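PDB 3AGK: peptide chain release factor subunit 1 from Aeropyrum pernix, which probably directs the termination of translation in response to the stop codons UAA, UAG and UGA, working as part of a heterodimer with a GTP-binding subunit. Local coordinates for residues N284-F289 and E347-A352; L291-G296 and I300-K305; A309-G314 and S338-I343; H322-D327 and W354-F359. All coordinates share one frame; numbering follows the deposited sequence.

All four contacts belong to the third eRF1 domain, an alpha/beta unit whose four-stranded mixed sheet runs in the order 300-302, 362-366, 316-322, 341-345. Interactions 1 and 2 share helix 277-294, with centres about 14 Å apart, and join where F289 CD1 lies 3.8 Å from I300 CG2. The centres of interactions 1 and 4 are about 11 Å apart, and the two touch where M286 packs on F355. Interaction 2 reaches interaction 4 through a salt bridge from R325 NH2 to E304 OE2 (3.1 Å) and through the aromatic ring of F359. Interaction 3, at the other end of helix 304-312, touches interaction 1 through A285 and I343.

Interaction 1 of 4, residues N284-F289 and E347-A352; sequences NAMEEF and ESLAEA
M286 carries this contact from the helix side, its thioether running past E351 in the opposite direction to the glutamate chain. The sulfur SD of M286 rests against the first methylene of E351, CB, at 4.1 Å, while farther back along the same side chain M286 CG makes only a loose contact with the L349 side chain, whose CD1 is doubtfully placed. A bend at chi2 (-64°) turns the methionine sulfur off the line of its own methylenes and onto E351. The contact is van der Waals in character, and no hydrogen bond crosses it. Here one helix, 277-294, packs against the loop that leads from strand 341-345 of the domain's mixed sheet into helix 352-359. That loop is shaped by a type I turn from L349 to A352, closed by the backbone bond from A352 N to L349 O (2.9 Å), which sets L349 and E351 facing the methionine. E351 OE1 lies 5.3 Å from E287 OE1, a like charge, and K264 is a long, weak ionic partner of E351. Farther out, M286 also packs on V345 and F355, and A285 and F289 of the same helix lie on L320 of strand 316-322.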
loop_
_atom_site.group_PDB
_atom_site.type_symbol
_atom_site.label_atom_id
_atom_site.label_comp_id
_atom_site.label_asym_id
_atom_site.label_seq_id
_atom_site.Cartn_x
_atom_site.Cartn_y
_atom_site.Cartn_z
ATOM N N ASN A 284 -1.976 -9.005 17.866
ATOM C CA ASN A 284 -2.502 -9.467 19.148
ATOM C C ASN A 284 -3.627 -10.490 18.992
ATOM O O ASN A 284 -3.711 -11.444 19.765
ATOM C CB ASN A 284 -2.955 -8.298 20.005
ATOM C CG ASN A 284 -1.802 -7.454 20.459
ATOM O OD1 ASN A 284 -0.666 -7.933 20.543
ATOM N ND2 ASN A 284 -2.073 -6.191 20.741
ATOM N N ALA A 285 -4.470 -10.309 17.979
ATOM C CA ALA A 285 -5.570 -11.236 17.761
ATOM C C ALA A 285 -5.019 -12.613 17.402
ATOM O O ALA A 285 -5.442 -13.626 17.969
ATOM C CB ALA A 285 -6.516 -10.721 16.684
ATOM N N MET A 286 -4.069 -12.648 16.471
ATOM C CA MET A 286 -3.422 -13.906 16.074
ATOM C C MET A 286 -2.786 -14.648 17.251
ATOM O O MET A 286 -2.926 -15.862 17.387
ATOM C CB MET A 286 -2.360 -13.649 15.016
ATOM C CG MET A 286 -2.786 -14.038 13.634
ATOM S SD MET A 286 -3.086 -15.805 13.400
ATOM C CE MET A 286 -4.156 -15.646 11.991
ATOM N N GLU A 287 -2.078 -13.910 18.096
ATOM C CA GLU A 287 -1.467 -14.495 19.283
ATOM C C GLU A 287 -2.493 -14.996 20.297
ATOM O O GLU A 287 -2.344 -16.089 20.844
ATOM C CB GLU A 287 -0.501 -13.506 19.935
ATOM C CG GLU A 287 0.711 -13.205 19.076
ATOM C CD GLU A 287 1.608 -12.145 19.693
ATOM O OE1 GLU A 287 2.630 -11.790 19.061
ATOM O OE2 GLU A 287 1.285 -11.668 20.808
ATOM N N GLU A 288 -3.527 -14.205 20.559
ATOM C CA GLU A 288 -4.588 -14.659 21.449
ATOM C C GLU A 288 -5.209 -15.965 20.926
ATOM O O GLU A 288 -5.405 -16.917 21.676
ATOM C CB GLU A 288 -5.665 -13.587 21.607
ATOM C CG GLU A 288 -6.841 -14.013 22.471
ATOM C CD GLU A 288 -7.880 -12.911 22.646
ATOM O OE1 GLU A 288 -7.741 -11.844 22.012
ATOM O OE2 GLU A 288 -8.843 -13.118 23.413
ATOM N N PHE A 289 -5.503 -15.994 19.629
ATOM C CA PHE A 289 -6.045 -17.177 18.984
ATOM C C PHE A 289 -5.121 -18.378 19.228
ATOM O O PHE A 289 -5.582 -19.459 19.582
ATOM C CB PHE A 289 -6.265 -16.900 17.480
ATOM C CG PHE A 289 -6.611 -18.126 16.659
ATOM C CD1 PHE A 289 -7.830 -18.765 16.808
ATOM C CD2 PHE A 289 -5.715 -18.622 15.722
ATOM C CE1 PHE A 289 -8.150 -19.886 16.053
ATOM C CE2 PHE A 289 -6.027 -19.734 14.959
ATOM C CZ PHE A 289 -7.252 -20.368 15.119
ATOM N N GLU A 347 -1.937 -11.228 4.001
ATOM C CA GLU A 347 -1.090 -12.300 3.492
ATOM C C GLU A 347 0.343 -12.161 4.011
ATOM O O GLU A 347 1.082 -13.147 4.108
ATOM C CB GLU A 347 -1.104 -12.261 1.964
ATOM C CG GLU A 347 -0.669 -13.538 1.281
ATOM C CD GLU A 347 -0.048 -13.269 -0.082
ATOM O OE1 GLU A 347 0.696 -12.273 -0.204
ATOM O OE2 GLU A 347 -0.299 -14.052 -1.025
ATOM N N SER A 348 0.722 -10.928 4.349
ATOM C CA SER A 348 2.078 -10.607 4.806
ATOM C C SER A 348 2.296 -10.840 6.302
ATOM O O SER A 348 3.425 -10.791 6.798
ATOM C CB SER A 348 2.416 -9.158 4.459
ATOM O OG SER A 348 1.343 -8.290 4.776
ATOM N N LEU A 349 1.211 -11.068 7.029
ATOM C CA LEU A 349 1.320 -11.369 8.445
ATOM C C LEU A 349 2.119 -12.665 8.616
ATOM O O LEU A 349 1.973 -13.613 7.829
ATOM C CB LEU A 349 -0.077 -11.482 9.049
ATOM C CG LEU A 349 -0.296 -11.017 10.484
ATOM C CD1 LEU A 349 0.400 -11.966 11.415
ATOM C CD2 LEU A 349 0.181 -9.570 10.694
ATOM N N ALA A 350 2.976 -12.706 9.629
ATOM C CA ALA A 350 3.899 -13.833 9.779
ATOM C C ALA A 350 3.191 -15.196 9.787
ATOM O O ALA A 350 3.612 -16.129 9.093
ATOM C CB ALA A 350 4.736 -13.662 11.034
ATOM N N GLU A 351 2.119 -15.302 10.574
ATOM C CA GLU A 351 1.380 -16.549 10.693
ATOM C C GLU A 351 0.329 -16.690 9.605
ATOM O O GLU A 351 -0.426 -17.661 9.612
ATOM C CB GLU A 351 0.682 -16.654 12.054
ATOM C CG GLU A 351 1.588 -16.483 13.255
ATOM C CD GLU A 351 1.910 -15.019 13.540
ATOM O OE1 GLU A 351 2.319 -14.708 14.680
ATOM O OE2 GLU A 351 1.743 -14.177 12.632
ATOM N N ALA A 352 0.272 -15.741 8.672
ATOM C CA ALA A 352 -0.829 -15.738 7.711
ATOM C C ALA A 352 -0.931 -17.043 6.933
ATOM O O ALA A 352 -2.018 -17.614 6.818
ATOM C CB ALA A 352 -0.749 -14.570 6.765
#

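Interaction 2 of 4, residues L291-G296 and I300-K305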
loop_
_atom_site.group_PDB
_atom_site.type_symbol
_atom_site.label_atom_id
_atom_site.label_comp_id
_atom_site.label_asym_id
_atom_site.label_seq_id
_atom_site.Cartn_x
_atom_site.Cartn_y
_atom_site.Cartn_z
ATOM N N LEU A 291 -2.742 -18.851 21.555
ATOM C CA LEU A 291 -2.703 -19.156 22.982
ATOM C C LEU A 291 -3.874 -20.058 23.414
ATOM O O LEU A 291 -3.699 -21.005 24.182
ATOM C CB LEU A 291 -2.725 -17.846 23.778
ATOM C CG LEU A 291 -1.992 -17.756 25.117
ATOM C CD1 LEU A 291 -0.642 -18.445 25.033
ATOM C CD2 LEU A 291 -1.827 -16.298 25.544
ATOM N N HIS A 292 -5.069 -19.761 22.918
ATOM C CA HIS A 292 -6.224 -20.605 23.197
ATOM C C HIS A 292 -6.018 -21.999 22.606
ATOM O O HIS A 292 -6.341 -23.003 23.246
ATOM C CB HIS A 292 -7.519 -19.985 22.650
ATOM C CG HIS A 292 -7.939 -18.731 23.353
ATOM N ND1 HIS A 292 -8.329 -18.709 24.677
ATOM C CD2 HIS A 292 -8.049 -17.456 22.909
ATOM C CE1 HIS A 292 -8.648 -17.474 25.022
ATOM N NE2 HIS A 292 -8.488 -16.694 23.965
ATOM N N LEU A 293 -5.490 -22.056 21.383
ATOM C CA LEU A 293 -5.193 -23.333 20.742
ATOM C C LEU A 293 -4.219 -24.133 21.583
ATOM O O LEU A 293 -4.460 -25.297 21.907
ATOM C CB LEU A 293 -4.550 -23.118 19.379
ATOM C CG LEU A 293 -5.414 -23.016 18.133
ATOM C CD1 LEU A 293 -4.479 -22.977 16.925
ATOM C CD2 LEU A 293 -6.350 -24.193 18.039
ATOM N N ALA A 294 -3.107 -23.489 21.918
ATOM C CA ALA A 294 -2.026 -24.130 22.649
ATOM C C ALA A 294 -2.470 -24.630 24.022
ATOM O O ALA A 294 -1.958 -25.631 24.517
ATOM C CB ALA A 294 -0.838 -23.172 22.779
ATOM N N LYS A 295 -3.430 -23.942 24.631
ATOM C CA LYS A 295 -3.870 -24.309 25.968
ATOM C C LYS A 295 -5.190 -25.073 25.981
ATOM O O LYS A 295 -5.852 -25.139 27.008
ATOM C CB LYS A 295 -3.950 -23.070 26.868
ATOM C CG LYS A 295 -2.593 -22.396 27.093
ATOM C CD LYS A 295 -2.709 -21.081 27.858
ATOM C CE LYS A 295 -1.334 -20.576 28.285
ATOM N NZ LYS A 295 -1.413 -19.329 29.096
ATOM N N GLY A 296 -5.559 -25.656 24.844
ATOM C CA GLY A 296 -6.793 -26.420 24.735
ATOM C C GLY A 296 -7.923 -25.814 25.543
ATOM O O GLY A 296 -8.566 -26.483 26.354
ATOM N N ILE A 300 -12.256 -20.943 21.136
ATOM C CA ILE A 300 -12.164 -20.629 19.718
ATOM C C ILE A 300 -13.082 -21.527 18.901
ATOM O O ILE A 300 -13.572 -22.552 19.381
ATOM C CB ILE A 300 -10.742 -20.834 19.181
ATOM C CG1 ILE A 300 -10.349 -22.303 19.337
ATOM C CG2 ILE A 300 -9.740 -19.884 19.859
ATOM C CD1 ILE A 300 -8.895 -22.532 19.112
ATOM N N VAL A 301 -13.303 -21.138 17.656
ATOM C CA VAL A 301 -14.178 -21.887 16.772
ATOM C C VAL A 301 -13.569 -21.821 15.377
ATOM O O VAL A 301 -12.931 -20.833 15.019
ATOM C CB VAL A 301 -15.586 -21.274 16.761
ATOM C CG1 VAL A 301 -15.516 -19.799 16.341
ATOM C CG2 VAL A 301 -16.522 -22.068 15.868
ATOM N N TYR A 302 -13.728 -22.889 14.605
ATOM C CA TYR A 302 -13.286 -22.892 13.216
ATOM C C TYR A 302 -14.098 -23.927 12.465
ATOM O O TYR A 302 -14.800 -24.732 13.081
ATOM C CB TYR A 302 -11.780 -23.166 13.094
ATOM C CG TYR A 302 -11.260 -24.269 13.990
ATOM C CD1 TYR A 302 -11.205 -25.597 13.548
ATOM C CD2 TYR A 302 -10.813 -23.983 15.279
ATOM C CE1 TYR A 302 -10.736 -26.614 14.378
ATOM C CE2 TYR A 302 -10.332 -24.982 16.115
ATOM C CZ TYR A 302 -10.290 -26.295 15.661
ATOM O OH TYR A 302 -9.807 -27.278 16.505
ATOM N N GLY A 303 -13.998 -23.900 11.140
ATOM C CA GLY A 303 -14.862 -24.697 10.286
ATOM C C GLY A 303 -16.078 -23.837 10.012
ATOM O O GLY A 303 -16.664 -23.280 10.948
ATOM N N GLU A 304 -16.441 -23.699 8.741
ATOM C CA GLU A 304 -17.521 -22.793 8.350
ATOM C C GLU A 304 -18.827 -22.999 9.129
ATOM O O GLU A 304 -19.430 -22.033 9.605
ATOM C CB GLU A 304 -17.764 -22.880 6.842
ATOM C CG GLU A 304 -16.729 -22.107 6.056
ATOM C CD GLU A 304 -16.722 -22.447 4.576
ATOM O OE1 GLU A 304 -17.757 -22.933 4.070
ATOM O OE2 GLU A 304 -15.673 -22.220 3.925
ATOM N N LYS A 305 -19.255 -24.251 9.255
ATOM C CA LYS A 305 -20.487 -24.568 9.957
ATOM C C LYS A 305 -20.379 -24.076 11.394
ATOM O O LYS A 305 -21.264 -23.372 11.876
ATOM C CB LYS A 305 -20.780 -26.071 9.915
ATOM C CG LYS A 305 -20.992 -26.632 8.510
ATOM C CD LYS A 305 -19.809 -27.506 8.024
ATOM C CE LYS A 305 -18.576 -26.673 7.640
ATOM N NZ LYS A 305 -17.318 -27.185 8.272
#
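The two rings of this contact, those of H292 and Y302, each receive an aliphatic group at an oblique angle. The methyl CG2 of I300 comes to the base of the imidazole, 3.6 Å from H292 CB and 4.1 Å from H292 CG, and L293 CD2 approaches Y302 CE2 at 4.5 Å. Away from these segments, the Y302 ring makes an edge-to-face contact with F359. I300 faces both helix residues and divides its branches: CG2 goes to the histidine, and CD1 to the leucine. Its chi1 of 62° sets the directions of the CG1 and CG2 branches, and an extended chi2 (-168°) carries CD1 on to L293. The I300 chain crosses L293 at about a right angle, with CD1 to L293 CD2 at 3.2 Å, tighter than a normal carbon contact. Residues 291-296 take in the last turn of helix 277-294 and the residues after it, closed by a Schellman motif in which G296, with positive phi, is the C-prime residue and G296 N bonds L293 O at 3.2 Å. Three residues then separate 291-296 from edge strand 300-302. No hydrogen bond crosses the contact, so the helix end meets the sheet edge by van der Waals packing of I300 on L293 and on H292 CB.

Interaction 3 of 4, residues A309-G314 and S338-I343; sequences AALEMG and SGAQVI
Helix 304-312 ends here in a Schellman motif, and the packing of that end against the loop entering strand 341-345 ties helix to sheet in the domain's alpha/beta fold. The close-packed part is built around L311, whose side chain is buried. Its CG lies 3.6 Å from S338 OG, and its CD1 touches both S338 CB and A340 CB, the distance from L311 CD1 to A340 CB being 3.9 Å. A chi1 of -119°, far from a staggered value, swings the isobutyl end toward the loop although the bond leaving its backbone does not aim there. Beyond the two segments, V316 and W331 also pack on this leucine. S338 sets its CB and OG beside the last helical turn; its hydroxyl is hydrogen-bonded to K334 O of the preceding helix, which fixes its rotation. The looser side lies at G314, more open to solvent than L311, where the touch is backbone to backbone: G314 CA is 3.6 Å from S338 O. As the C-prime residue, G314 turns the chain with positive phi, 54°, and R367 bridges the two segments from outside by hydrogen bonds to the carbonyls of G314 and G339. At the helix end itself, G314 N bonds L311 O at 3.1 Å, and that same carbonyl oxygen lies 3.3 Å from S338 OG.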
loop_
_atom_site.group_PDB
_atom_site.type_symbol
_atom_site.label_atom_id
_atom_site.label_comp_id
_atom_site.label_asym_id
_atom_site.label_seq_id
_atom_site.Cartn_x
_atom_site.Cartn_y
_atom_site.Cartn_z
ATOM N N ALA A 309 -22.595 -21.074 13.204
ATOM C CA ALA A 309 -23.411 -21.294 14.395
ATOM C C ALA A 309 -22.933 -20.448 15.568
ATOM O O ALA A 309 -23.746 -19.905 16.314
ATOM C CB ALA A 309 -23.431 -22.774 14.771
ATOM N N ALA A 310 -21.619 -20.325 15.734
ATOM C CA ALA A 310 -21.091 -19.460 16.793
ATOM C C ALA A 310 -21.548 -18.015 16.601
ATOM O O ALA A 310 -21.956 -17.350 17.557
ATOM C CB ALA A 310 -19.573 -19.538 16.860
ATOM N N LEU A 311 -21.480 -17.540 15.359
ATOM C CA LEU A 311 -21.853 -16.170 15.022
ATOM C C LEU A 311 -23.343 -15.966 15.279
ATOM O O LEU A 311 -23.774 -14.889 15.688
ATOM C CB LEU A 311 -21.561 -15.898 13.544
ATOM C CG LEU A 311 -20.569 -14.814 13.099
ATOM C CD1 LEU A 311 -19.592 -14.321 14.191
ATOM C CD2 LEU A 311 -19.802 -15.315 11.877
ATOM N N GLU A 312 -24.111 -17.021 15.025
ATOM C CA GLU A 312 -25.570 -16.998 15.080
ATOM C C GLU A 312 -26.080 -16.730 16.500
ATOM O O GLU A 312 -27.183 -16.200 16.696
ATOM C CB GLU A 312 -26.113 -18.345 14.587
ATOM C CG GLU A 312 -27.215 -18.271 13.538
ATOM C CD GLU A 312 -26.686 -18.094 12.123
ATOM O OE1 GLU A 312 -26.482 -19.119 11.434
ATOM O OE2 GLU A 312 -26.485 -16.934 11.699
ATOM N N MET A 313 -25.292 -17.123 17.493
ATOM C CA MET A 313 -25.696 -16.927 18.875
ATOM C C MET A 313 -24.848 -15.853 19.550
ATOM O O MET A 313 -24.754 -15.791 20.780
ATOM C CB MET A 313 -25.667 -18.250 19.652
ATOM C CG MET A 313 -24.296 -18.867 19.837
ATOM S SD MET A 313 -24.481 -20.613 20.229
ATOM C CE MET A 313 -22.934 -20.944 21.055
ATOM N N GLY A 314 -24.249 -14.994 18.732
ATOM C CA GLY A 314 -23.414 -13.921 19.249
ATOM C C GLY A 314 -22.308 -14.381 20.182
ATOM O O GLY A 314 -21.888 -13.630 21.058
ATOM N N SER A 338 -24.236 -10.133 14.880
ATOM C CA SER A 338 -23.474 -11.197 15.526
ATOM C C SER A 338 -22.564 -10.514 16.522
ATOM O O SER A 338 -21.970 -11.169 17.372
ATOM C CB SER A 338 -22.619 -12.003 14.539
ATOM O OG SER A 338 -23.368 -12.526 13.461
ATOM N N GLY A 339 -22.451 -9.191 16.386
ATOM C CA GLY A 339 -21.623 -8.365 17.248
ATOM C C GLY A 339 -20.172 -8.804 17.389
ATOM O O GLY A 339 -19.612 -8.731 18.487
ATOM N N ALA A 340 -19.556 -9.254 16.292
ATOM C CA ALA A 340 -18.152 -9.678 16.335
ATOM C C ALA A 340 -17.208 -8.655 15.698
ATOM O O ALA A 340 -17.511 -8.054 14.668
ATOM C CB ALA A 340 -17.965 -11.082 15.693
ATOM N N GLN A 341 -16.061 -8.446 16.324
ATOM C CA GLN A 341 -15.050 -7.618 15.693
ATOM C C GLN A 341 -14.327 -8.407 14.612
ATOM O O GLN A 341 -13.973 -9.576 14.792
ATOM C CB GLN A 341 -14.061 -7.069 16.706
ATOM C CG GLN A 341 -13.080 -6.074 16.092
ATOM C CD GLN A 341 -13.768 -5.017 15.224
ATOM O OE1 GLN A 341 -14.276 -5.312 14.132
ATOM N NE2 GLN A 341 -13.778 -3.776 15.707
ATOM N N VAL A 342 -14.131 -7.763 13.473
ATOM C CA VAL A 342 -13.436 -8.387 12.370
ATOM C C VAL A 342 -11.980 -7.986 12.363
ATOM O O VAL A 342 -11.657 -6.804 12.405
ATOM C CB VAL A 342 -14.026 -7.955 11.036
ATOM C CG1 VAL A 342 -13.220 -8.558 9.884
ATOM C CG2 VAL A 342 -15.502 -8.352 10.966
ATOM N N ILE A 343 -11.107 -8.986 12.327
ATOM C CA ILE A 343 -9.694 -8.782 12.055
ATOM C C ILE A 343 -9.377 -9.448 10.712
ATOM O O ILE A 343 -9.443 -10.678 10.575
ATOM C CB ILE A 343 -8.804 -9.424 13.147
ATOM C CG1 ILE A 343 -9.093 -8.821 14.528
ATOM C CG2 ILE A 343 -7.315 -9.312 12.775
ATOM C CD1 ILE A 343 -8.635 -7.372 14.707
#

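Interaction 4 of 4, residues H322-D327 and W354-F359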
loop_
_atom_site.group_PDB
_atom_site.type_symbol
_atom_site.label_atom_id
_atom_site.label_comp_id
_atom_site.label_asym_id
_atom_site.label_seq_id
_atom_site.Cartn_x
_atom_site.Cartn_y
_atom_site.Cartn_z
ATOM N N HIS A 322 -8.595 -14.435 6.814
ATOM C CA HIS A 322 -7.493 -14.260 5.866
ATOM C C HIS A 322 -7.971 -13.524 4.605
ATOM O O HIS A 322 -8.990 -13.873 4.015
ATOM C CB HIS A 322 -6.876 -15.623 5.503
ATOM C CG HIS A 322 -5.526 -15.528 4.854
ATOM N ND1 HIS A 322 -5.358 -15.209 3.522
ATOM C CD2 HIS A 322 -4.282 -15.739 5.351
ATOM C CE1 HIS A 322 -4.068 -15.211 3.232
ATOM N NE2 HIS A 322 -3.395 -15.531 4.327
ATOM N N GLU A 323 -7.221 -12.512 4.192
ATOM C CA GLU A 323 -7.638 -11.651 3.090
ATOM C C GLU A 323 -7.774 -12.354 1.727
ATOM O O GLU A 323 -8.416 -11.834 0.815
ATOM C CB GLU A 323 -6.668 -10.479 2.954
ATOM C CG GLU A 323 -5.323 -10.882 2.393
ATOM C CD GLU A 323 -4.414 -9.688 2.176
ATOM O OE1 GLU A 323 -3.176 -9.868 2.167
ATOM O OE2 GLU A 323 -4.941 -8.564 2.025
ATOM N N SER A 324 -7.175 -13.527 1.571
ATOM C CA SER A 324 -7.285 -14.231 0.289
ATOM C C SER A 324 -8.593 -15.022 0.129
ATOM O O SER A 324 -8.836 -15.626 -0.916
ATOM C CB SER A 324 -6.067 -15.129 0.035
ATOM O OG SER A 324 -6.104 -16.297 0.839
ATOM N N ARG A 325 -9.437 -15.015 1.153
ATOM C CA ARG A 325 -10.740 -15.660 1.047
ATOM C C ARG A 325 -11.698 -14.882 0.154
ATOM O O ARG A 325 -11.954 -13.698 0.367
ATOM C CB ARG A 325 -11.366 -15.873 2.426
ATOM C CG ARG A 325 -10.820 -17.089 3.136
ATOM C CD ARG A 325 -11.496 -17.292 4.459
ATOM N NE ARG A 325 -11.810 -18.699 4.687
ATOM C CZ ARG A 325 -12.911 -19.291 4.250
ATOM N NH1 ARG A 325 -13.796 -18.599 3.559
ATOM N NH2 ARG A 325 -13.129 -20.568 4.506
ATOM N N GLU A 326 -12.234 -15.565 -0.848
ATOM C CA GLU A 326 -13.152 -14.928 -1.772
ATOM C C GLU A 326 -14.430 -14.500 -1.062
ATOM O O GLU A 326 -14.961 -13.427 -1.332
ATOM C CB GLU A 326 -13.425 -15.855 -2.951
ATOM C CG GLU A 326 -12.133 -16.292 -3.631
ATOM C CD GLU A 326 -12.361 -17.142 -4.858
ATOM O OE1 GLU A 326 -11.366 -17.495 -5.531
ATOM O OE2 GLU A 326 -13.533 -17.459 -5.147
ATOM N N ASP A 327 -14.900 -15.322 -0.128
ATOM C CA ASP A 327 -16.101 -14.997 0.644
ATOM C C ASP A 327 -15.839 -13.976 1.756
ATOM O O ASP A 327 -16.702 -13.730 2.603
ATOM C CB ASP A 327 -16.722 -16.271 1.228
ATOM C CG ASP A 327 -15.774 -17.014 2.162
ATOM O OD1 ASP A 327 -14.797 -16.409 2.648
ATOM O OD2 ASP A 327 -15.998 -18.215 2.409
ATOM N N TRP A 354 0.277 -20.038 7.637
ATOM C CA TRP A 354 -0.066 -21.114 8.539
ATOM C C TRP A 354 -1.575 -21.105 8.835
ATOM O O TRP A 354 -2.242 -22.143 8.761
ATOM C CB TRP A 354 0.725 -20.957 9.837
ATOM C CG TRP A 354 0.141 -21.748 10.944
ATOM C CD1 TRP A 354 0.310 -23.083 11.175
ATOM C CD2 TRP A 354 -0.737 -21.270 11.964
ATOM N NE1 TRP A 354 -0.404 -23.464 12.286
ATOM C CE2 TRP A 354 -1.055 -22.367 12.790
ATOM C CE3 TRP A 354 -1.281 -20.021 12.266
ATOM C CZ2 TRP A 354 -1.894 -22.250 13.901
ATOM C CZ3 TRP A 354 -2.095 -19.899 13.362
ATOM C CH2 TRP A 354 -2.408 -21.009 14.166
ATOM N N PHE A 355 -2.088 -19.919 9.171
ATOM C CA PHE A 355 -3.503 -19.687 9.429
ATOM C C PHE A 355 -4.383 -20.139 8.266
ATOM O O PHE A 355 -5.406 -20.804 8.463
ATOM C CB PHE A 355 -3.749 -18.202 9.721
ATOM C CG PHE A 355 -5.202 -17.858 10.001
ATOM C CD1 PHE A 355 -5.879 -18.442 11.065
ATOM C CD2 PHE A 355 -5.877 -16.927 9.218
ATOM C CE1 PHE A 355 -7.210 -18.114 11.323
ATOM C CE2 PHE A 355 -7.204 -16.601 9.470
ATOM C CZ PHE A 355 -7.871 -17.197 10.521
ATOM N N LEU A 356 -3.984 -19.764 7.057
ATOM C CA LEU A 356 -4.691 -20.153 5.850
ATOM C C LEU A 356 -4.594 -21.665 5.603
ATOM O O LEU A 356 -5.546 -22.291 5.144
ATOM C CB LEU A 356 -4.111 -19.406 4.639
ATOM C CG LEU A 356 -4.781 -19.731 3.304
ATOM C CD1 LEU A 356 -6.253 -19.315 3.375
ATOM C CD2 LEU A 356 -4.073 -19.066 2.123
ATOM N N LYS A 357 -3.436 -22.249 5.890
ATOM C CA LYS A 357 -3.240 -23.672 5.610
ATOM C C LYS A 357 -3.988 -24.524 6.621
ATOM O O LYS A 357 -4.630 -25.501 6.262
ATOM C CB LYS A 357 -1.746 -24.071 5.589
ATOM C CG LYS A 357 -1.525 -25.574 5.369
ATOM C CD LYS A 357 -0.095 -26.054 5.628
ATOM C CE LYS A 357 0.074 -27.457 5.039
ATOM N NZ LYS A 357 1.348 -28.134 5.386
ATOM N N THR A 358 -3.906 -24.161 7.891
ATOM C CA THR A 358 -4.424 -25.072 8.888
ATOM C C THR A 358 -5.891 -24.824 9.263
ATOM O O THR A 358 -6.547 -25.730 9.757
ATOM C CB THR A 358 -3.461 -25.278 10.112
ATOM O OG1 THR A 358 -3.944 -24.613 11.277
ATOM C CG2 THR A 358 -2.055 -24.826 9.785
ATOM N N PHE A 359 -6.403 -23.625 8.975
ATOM C CA PHE A 359 -7.783 -23.270 9.305
ATOM C C PHE A 359 -8.558 -22.678 8.130
ATOM O O PHE A 359 -9.630 -22.088 8.311
ATOM C CB PHE A 359 -7.802 -22.286 10.465
ATOM C CG PHE A 359 -7.275 -22.859 11.741
ATOM C CD1 PHE A 359 -6.011 -22.517 12.200
ATOM C CD2 PHE A 359 -8.044 -23.743 12.484
ATOM C CE1 PHE A 359 -5.518 -23.034 13.386
ATOM C CE2 PHE A 359 -7.570 -24.267 13.674
ATOM C CZ PHE A 359 -6.298 -23.915 14.126
#
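A type I beta turn, H322 to R325, carries the chain from strand 316-322 toward helix 328-335, and helix 352-359 packs onto it. The central feature is a CH-pi contact: L356 CB sits over one face of the H322 imidazole, 4.0 Å from the ring centroid and 22° off the normal, displaced toward the CD2 rim. The side chains cross at about a right angle. CG of L356 stands opposite its backbone N (chi1 -180°), carrying the two methyls onward along the turn, where CD2 lies 3.7 Å from S324 OG. F355 meets the start of the turn with its ring edge, CE2 being 3.7 Å from H322 N. The ring's ND1 is engaged within the turn: S324 N donates to H322 ND1 at 3.2 Å, a nearly straight bond (164°), with the donor tilted somewhat out of the ring plane. Outside the two segments, F355 packs on V345 and E323 makes a salt bridge to R162. Because S324 N donates to ND1, that nitrogen acts as an acceptor, which would probably favour a neutral imidazole with its proton on NE2, one face being packed by L356.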